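Side-chain contact in cation efflux system protein CusF (Escherichia coli, PDB 3E6Z), which binds one copper ion per polypeptide in the periplasm and acts as a metallochaperone of the Cus efflux system, which confers resistance to copper and silver: residues F43-T46 with P47-M51. The protein carries 1 engineered substitution. Numbering follows the deposited sequence.
Sequences FTIT and PQTKM
A type I beta turn from Thr46 to Thr49, with Pro47 and Gln48 at its corners, leads the chain out of strand 39-44. Thr49 N closes it on Thr46 O at 3.0 Å, reaching the oxygen from well above the carbonyl plane, about 60° out of it. Thr49 OG1 returns the grip: it accepts Thr46 N at 2.9 Å in a nearly straight bond (163°) and also bonds to Leu73 O on strand 70-78. This hydroxyl thus ties the turn to a neighbouring strand of the five-stranded OB-fold barrel. Thr46 OG1, set between its own N and carbonyl carbon (chi1 75°), hangs over the turn, where Gln48 N at 3.1 Å and Thr49 N give it weak, bent bonds, the arrangement of an ST turn. A water donates to both Thr46 O and Thr49 O, each at 2.8 Å, bridging the two carbonyls. Past the turn, bends at chi2 and chi3 fold Met51 back across Ile45 at about a right angle. Met51 SD lies 4.2 Å from Ile45 CG2, and Met51 CE meets Ile45 CD1 at 4.1 Å. Ile45 also packs on Ile24 and Leu19, and Met51 on Ile76.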
loop_
_atom_site.group_PDB
_atom_site.type_symbol
_atom_site.label_atom_id
_atom_site.label_comp_id
_atom_site.label_asym_id
_atom_site.label_seq_id
_atom_site.Cartn_x
_atom_site.Cartn_y
_atom_site.Cartn_z
ATOM N N PHE A 43 2.869 2.630 4.530
ATOM C CA PHE A 43 1.454 2.167 4.548
ATOM C C PHE A 43 1.183 1.556 5.889
ATOM O O PHE A 43 1.999 0.902 6.533
ATOM C CB PHE A 43 1.227 1.146 3.410
ATOM C CG PHE A 43 1.401 1.751 2.051
ATOM C CD1 PHE A 43 0.291 2.400 1.433
ATOM C CD2 PHE A 43 2.684 1.809 1.396
ATOM C CE1 PHE A 43 0.426 3.124 0.305
ATOM C CE2 PHE A 43 2.782 2.467 0.198
ATOM C CZ PHE A 43 1.702 3.131 -0.388
ATOM N N THR A 44 -0.054 1.842 6.372
ATOM C CA THR A 44 -0.436 1.491 7.734
ATOM C C THR A 44 -1.303 0.254 7.784
ATOM O O THR A 44 -2.300 0.159 7.071
ATOM C CB THR A 44 -1.170 2.686 8.382
ATOM O OG1 THR A 44 -0.312 3.811 8.415
ATOM C CG2 THR A 44 -1.626 2.377 9.811
ATOM N N ILE A 45 -0.935 -0.702 8.651
ATOM C CA ILE A 45 -1.730 -1.881 8.908
ATOM C C ILE A 45 -2.699 -1.497 10.029
ATOM O O ILE A 45 -2.313 -1.045 11.105
ATOM C CB ILE A 45 -0.853 -3.043 9.426
ATOM C CG1 ILE A 45 0.300 -3.350 8.474
ATOM C CG2 ILE A 45 -1.729 -4.263 9.716
ATOM C CD1 ILE A 45 1.341 -4.249 9.132
ATOM N N THR A 46 -3.989 -1.656 9.749
ATOM C CA THR A 46 -5.037 -1.458 10.775
ATOM C C THR A 46 -5.655 -2.817 11.081
ATOM O O THR A 46 -5.468 -3.809 10.368
ATOM C CB THR A 46 -6.136 -0.489 10.229
ATOM O OG1 THR A 46 -6.881 -1.249 9.309
ATOM C CG2 THR A 46 -5.551 0.788 9.632
ATOM N N PRO A 47 -6.522 -2.882 12.104
ATOM C CA PRO A 47 -7.223 -4.150 12.379
ATOM C C PRO A 47 -8.141 -4.572 11.218
ATOM O O PRO A 47 -8.503 -5.768 11.142
ATOM C CB PRO A 47 -7.957 -3.888 13.683
ATOM C CG PRO A 47 -7.278 -2.865 14.285
ATOM C CD PRO A 47 -6.751 -1.934 13.193
ATOM N N GLN A 48 -8.525 -3.628 10.322
ATOM C CA GLN A 48 -9.355 -3.984 9.182
ATOM C C GLN A 48 -8.567 -4.391 7.963
ATOM O O GLN A 48 -9.153 -4.892 7.013
ATOM C CB GLN A 48 -10.260 -2.804 8.807
ATOM C CG GLN A 48 -11.287 -2.487 9.861
ATOM C CD GLN A 48 -10.662 -1.730 11.109
ATOM O OE1 GLN A 48 -9.669 -1.012 11.054
ATOM N NE2 GLN A 48 -11.368 -1.844 12.210
ATOM N N THR A 49 -7.223 -4.257 7.945
ATOM C CA THR A 49 -6.441 -4.681 6.815
ATOM C C THR A 49 -6.543 -6.216 6.686
ATOM O O THR A 49 -6.317 -6.947 7.701
ATOM C CB THR A 49 -4.926 -4.352 7.033
ATOM O OG1 THR A 49 -4.784 -2.923 7.269
ATOM C CG2 THR A 49 -4.050 -4.777 5.847
ATOM N N LYS A 50 -6.789 -6.708 5.470
ATOM C CA LYS A 50 -6.649 -8.133 5.171
ATOM C C LYS A 50 -5.228 -8.424 4.723
ATOM O O LYS A 50 -4.857 -8.186 3.634
ATOM C CB LYS A 50 -7.692 -8.563 4.127
ATOM C CG LYS A 50 -9.092 -8.342 4.666
ATOM C CD LYS A 50 -9.418 -9.219 5.901
ATOM C CE LYS A 50 -10.938 -9.308 6.290
ATOM N NZ LYS A 50 -11.396 -8.297 7.306
ATOM N N MET A 51 -4.454 -8.850 5.720
ATOM C CA MET A 51 -3.089 -9.184 5.525
ATOM C C MET A 51 -2.908 -10.567 4.893
ATOM O O MET A 51 -3.724 -11.459 5.074
ATOM C CB MET A 51 -2.402 -9.238 6.902
ATOM C CG MET A 51 -2.160 -7.854 7.471
ATOM S SD MET A 51 -0.967 -6.826 6.539
ATOM C CE MET A 51 0.513 -7.638 6.996
HETATM O O HOH W 1 -5.092 -6.572 10.223
#